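Local coordinates for proteasome assembly chaperone family protein (PDB 3WZ2), which is an archaeal homolog of proteasome-assembly chaperones and probably assists proteasome assembly or activation, at residues Lys99-Val102 and Asn103-Lys107. Residues are numbered along the deposited sequence; the frame is centred on the assembly and turned at random.
Sequences KEIV and NYLKK
The carboxamide of Asn103 lies with one face over the carbonyl oxygen of Lys99, its CG 3.4 Å from Lys99 O and almost straight above it. Its ND2 meets that oxygen at too poor an angle to bond. Its OD1 instead accepts from a water at 2.7 Å, which also donates to Lys99 O and gives that carbonyl a second partner besides Asn103 N; a short polar amide suits this exposed position. The Tyr104 ring has Ile101 O at one edge, near its plane; with CG anti to the backbone N (chi1 170°), the ring is carried off the helix and its hydroxyl reaches Pro15 O. Four i to i+4 backbone bonds join the two turns; the straightest, Lys106 N to Val102 O at 2.9 Å, has an N-H...O angle of 175°. Ile101 and Leu105, one turn apart, lie side by side, CG2 of Ile101 touching CD1 of Leu105 at 3.6 Å; branched aliphatic groups suit this buried stripe. Replacing Leu105 by an alanine removes CG and both methyls, which would probably leave Ile101 CG2 without its partner and open a gap against Phe22. The stripe faces the central sheet of this PAC2-family fold, both residues packing on Phe22 of strand 21-24. Val102 and Ile101 meet Leu163 of helix 158-169, where Lys99 forms a salt bridge with Glu166 and also packs on Leu55 of the second subunit.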
loop_
_atom_site.group_PDB
_atom_site.type_symbol
_atom_site.label_atom_id
_atom_site.label_comp_id
_atom_site.label_asym_id
_atom_site.label_seq_id
_atom_site.Cartn_x
_atom_site.Cartn_y
_atom_site.Cartn_z
ATOM N N LYS B 99 -2.530 22.108 3.123
ATOM C CA LYS B 99 -1.370 22.771 2.531
ATOM C C LYS B 99 -1.770 23.648 1.330
ATOM O O LYS B 99 -1.315 24.787 1.221
ATOM C CB LYS B 99 -0.267 21.747 2.163
ATOM C CG LYS B 99 0.360 21.020 3.374
ATOM C CD LYS B 99 1.459 21.852 4.019
ATOM C CE LYS B 99 1.643 21.386 5.414
ATOM N NZ LYS B 99 2.885 21.873 6.073
ATOM N N GLU B 100 -2.575 23.126 0.410
ATOM C CA GLU B 100 -2.985 23.945 -0.752
ATOM C C GLU B 100 -3.884 25.102 -0.347
ATOM O O GLU B 100 -3.782 26.184 -0.891
ATOM C CB GLU B 100 -3.719 23.113 -1.794
ATOM C CG GLU B 100 -2.878 22.061 -2.475
ATOM C CD GLU B 100 -1.665 22.631 -3.220
ATOM O OE1 GLU B 100 -1.803 23.641 -3.954
ATOM O OE2 GLU B 100 -0.560 22.054 -3.041
ATOM N N ILE B 101 -4.756 24.875 0.633
ATOM C CA ILE B 101 -5.588 25.952 1.122
ATOM C C ILE B 101 -4.716 27.085 1.707
ATOM O O ILE B 101 -4.909 28.245 1.404
ATOM C CB ILE B 101 -6.575 25.451 2.171
ATOM C CG1 ILE B 101 -7.660 24.623 1.494
ATOM C CG2 ILE B 101 -7.163 26.606 2.948
ATOM C CD1 ILE B 101 -8.597 23.897 2.458
ATOM N N VAL B 102 -3.719 26.723 2.507
ATOM C CA VAL B 102 -2.870 27.722 3.103
ATOM C C VAL B 102 -2.033 28.470 2.055
ATOM O O VAL B 102 -1.900 29.676 2.141
ATOM C CB VAL B 102 -1.990 27.093 4.180
ATOM C CG1 VAL B 102 -0.884 28.033 4.612
ATOM C CG2 VAL B 102 -2.860 26.706 5.361
ATOM N N ASN B 103 -1.491 27.775 1.072
ATOM C CA ASN B 103 -0.806 28.453 -0.037
ATOM C C ASN B 103 -1.714 29.458 -0.734
ATOM O O ASN B 103 -1.277 30.551 -1.040
ATOM C CB ASN B 103 -0.278 27.470 -1.096
ATOM C CG ASN B 103 0.878 26.623 -0.576
ATOM O OD1 ASN B 103 1.595 27.046 0.341
ATOM N ND2 ASN B 103 1.092 25.429 -1.164
ATOM N N TYR B 104 -2.978 29.081 -0.973
ATOM C CA TYR B 104 -3.909 29.979 -1.573
ATOM C C TYR B 104 -4.136 31.199 -0.683
ATOM O O TYR B 104 -4.118 32.321 -1.151
ATOM C CB TYR B 104 -5.235 29.270 -1.857
ATOM C CG TYR B 104 -6.341 30.197 -2.269
ATOM C CD1 TYR B 104 -6.597 30.451 -3.597
ATOM C CD2 TYR B 104 -7.132 30.805 -1.324
ATOM C CE1 TYR B 104 -7.616 31.330 -3.964
ATOM C CE2 TYR B 104 -8.138 31.676 -1.672
ATOM C CZ TYR B 104 -8.374 31.944 -2.991
ATOM O OH TYR B 104 -9.390 32.805 -3.316
ATOM N N LEU B 105 -4.351 30.977 0.606
ATOM C CA LEU B 105 -4.691 32.065 1.514
ATOM C C LEU B 105 -3.514 33.038 1.729
ATOM O O LEU B 105 -3.710 34.249 1.796
ATOM C CB LEU B 105 -5.147 31.506 2.846
ATOM C CG LEU B 105 -6.454 30.691 2.852
ATOM C CD1 LEU B 105 -6.627 29.986 4.174
ATOM C CD2 LEU B 105 -7.663 31.546 2.594
ATOM N N LYS B 106 -2.297 32.503 1.800
ATOM C CA LYS B 106 -1.076 33.313 1.697
ATOM C C LYS B 106 -1.066 34.200 0.450
ATOM O O LYS B 106 -0.851 35.378 0.532
ATOM C CB LYS B 106 0.152 32.423 1.639
ATOM C CG LYS B 106 0.955 32.492 2.899
ATOM C CD LYS B 106 2.443 32.335 2.721
ATOM C CE LYS B 106 3.195 33.186 3.762
ATOM N NZ LYS B 106 4.653 33.284 3.505
ATOM N N LYS B 107 -1.238 33.572 -0.696
ATOM C CA LYS B 107 -1.193 34.221 -1.969
ATOM C C LYS B 107 -2.153 35.414 -2.042
ATOM O O LYS B 107 -1.804 36.427 -2.614
ATOM C CB LYS B 107 -1.552 33.228 -3.066
ATOM C CG LYS B 107 -1.104 33.625 -4.458
ATOM C CD LYS B 107 -2.048 33.098 -5.535
ATOM C CE LYS B 107 -2.263 31.586 -5.485
ATOM N NZ LYS B 107 -3.340 31.164 -6.445
HETATM O O HOH W 1 0.998 25.580 2.489
#